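Local coordinates for protein C-C motif chemokine 1 (Homo sapiens, PDB 4OIJ) that attracts monocytes, but not neutrophils, as a secreted CC chemokine that signals by binding the receptor CCR8, at residues T31-I34 with C35-E38. Residues are numbered along the deposited sequence; the frame is centred on the assembly and turned at random.
With SO4 (sulfate ion), chain L; SO4 (sulfate ion), chain E.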
loop_
_atom_site.group_PDB
_atom_site.type_symbol
_atom_site.label_atom_id
_atom_site.label_comp_id
_atom_site.label_asym_id
_atom_site.label_seq_id
_atom_site.Cartn_x
_atom_site.Cartn_y
_atom_site.Cartn_z
ATOM N N THR A 31 -5.808 6.503 -4.467
ATOM C CA THR A 31 -5.463 5.114 -4.796
ATOM C C THR A 31 -4.570 5.198 -6.063
ATOM O O THR A 31 -4.682 6.163 -6.822
ATOM C CB THR A 31 -6.724 4.321 -5.165
ATOM O OG1 THR A 31 -7.384 5.037 -6.189
ATOM C CG2 THR A 31 -7.675 4.131 -4.004
ATOM N N SER A 32 -3.749 4.193 -6.322
ATOM C CA SER A 32 -2.900 4.184 -7.533
ATOM C C SER A 32 -3.802 4.140 -8.779
ATOM O O SER A 32 -4.837 3.456 -8.767
ATOM C CB SER A 32 -1.962 2.989 -7.512
ATOM O OG SER A 32 -1.243 2.970 -6.294
ATOM N N SER A 33 -3.433 4.917 -9.826
ATOM C CA SER A 33 -4.195 5.079 -11.066
ATOM C C SER A 33 -4.558 3.807 -11.805
ATOM O O SER A 33 -5.601 3.789 -12.455
ATOM C CB SER A 33 -3.509 6.065 -12.001
ATOM O OG SER A 33 -3.630 7.389 -11.505
ATOM N N ILE A 34 -3.720 2.745 -11.721
ATOM C CA ILE A 34 -3.991 1.451 -12.388
ATOM C C ILE A 34 -5.255 0.758 -11.827
ATOM O O ILE A 34 -5.943 0.037 -12.564
ATOM C CB ILE A 34 -2.748 0.521 -12.353
ATOM C CG1 ILE A 34 -2.927 -0.723 -13.262
ATOM C CG2 ILE A 34 -2.348 0.148 -10.885
ATOM C CD1 ILE A 34 -1.693 -1.236 -13.947
ATOM N N CYS A 35 -5.541 0.986 -10.537
ATOM C CA CYS A 35 -6.671 0.378 -9.824
ATOM C C CYS A 35 -7.559 1.469 -9.196
ATOM O O CYS A 35 -8.154 1.221 -8.141
ATOM C CB CYS A 35 -6.134 -0.577 -8.753
ATOM S SG CYS A 35 -5.146 0.234 -7.459
ATOM N N SER A 36 -7.600 2.685 -9.795
ATOM C CA SER A 36 -8.316 3.844 -9.242
ATOM C C SER A 36 -9.648 3.566 -8.536
ATOM O O SER A 36 -9.763 3.834 -7.333
ATOM C CB SER A 36 -8.422 4.976 -10.255
ATOM O OG SER A 36 -7.488 5.989 -9.919
ATOM N N ASN A 37 -10.633 3.020 -9.277
ATOM C CA ASN A 37 -11.948 2.630 -8.804
ATOM C C ASN A 37 -12.714 3.628 -7.926
ATOM O O ASN A 37 -13.606 3.227 -7.170
ATOM C CB ASN A 37 -11.967 1.160 -8.329
ATOM C CG ASN A 37 -11.922 0.816 -6.843
ATOM O OD1 ASN A 37 -12.346 -0.296 -6.479
ATOM N ND2 ASN A 37 -11.440 1.722 -5.952
ATOM N N GLU A 38 -12.436 4.939 -8.101
ATOM C CA GLU A 38 -13.106 6.056 -7.409
ATOM C C GLU A 38 -12.963 6.054 -5.888
ATOM O O GLU A 38 -13.755 6.681 -5.188
ATOM C CB GLU A 38 -14.592 6.174 -7.823
ATOM C CG GLU A 38 -14.876 7.315 -8.789
ATOM C CD GLU A 38 -14.966 8.714 -8.202
ATOM O OE1 GLU A 38 -14.848 8.861 -6.963
ATOM O OE2 GLU A 38 -15.203 9.662 -8.985
HETATM S S SO4 L . -10.973 7.783 -9.958
HETATM O O1 SO4 L . -12.026 8.806 -9.907
HETATM O O2 SO4 L . -11.541 6.487 -10.364
HETATM O O3 SO4 L . -9.956 8.194 -10.928
HETATM O O4 SO4 L . -10.337 7.669 -8.635
HETATM S S SO4 E . 0.330 6.004 -9.165
HETATM O O1 SO4 E . -0.793 5.512 -9.954
HETATM O O2 SO4 E . 1.469 6.273 -10.074
HETATM O O3 SO4 E . -0.055 7.248 -8.484
HETATM O O4 SO4 E . 0.722 4.986 -8.156
#
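Two side chains, one from before a turn and one from the residue after the acceptor, meet on one backbone oxygen: Ser-36 O accepts from Thr-31 OG1 at 2.9 Å and from Asn-37 ND2 at 3.0 Å. The threonine hydroxyl lies in the carbonyl plane, on a lone pair, whereas the amide nitrogen comes in tilted 35° from it. With chi1 at 54°, Thr-31 tucks OG1 between its own backbone N and carbonyl carbon, facing across the turn. A valine here would probably leave Ser-36 O with the Asn-37 amide but without its in-plane donor, and the buried side chain without its polar link to the far limb. Asparagine suits its place because ND2 also bonds to Cys-12 O, so one amide group joins two backbone oxygens.

Between these limbs the chain reverses through Ser-32 to Cys-35, where Cys-35 N donates to Ser-32 O at 3.1 Å, as in a beta turn. SG of Cys-35 stands 3.5 Å from Ser-32 O and continues into the disulfide with Cys-11, while the short side chain of Ser-32 brings its hydroxyl close enough to hydrogen-bond with Arg-10 N. One sulfate, probably from the crystallisation liquor, accepts from Ser-33 N through its O1 (2.7 Å), a second from Glu-38 N through its O2 (2.9 Å). The chemistry implies a loop joining strands 25-30 and 39-44 of the chemokine fold, held by hydrogen bonds and a disulfide rather than by an apolar centre of its own, and tied by them to the N-terminal cysteine region.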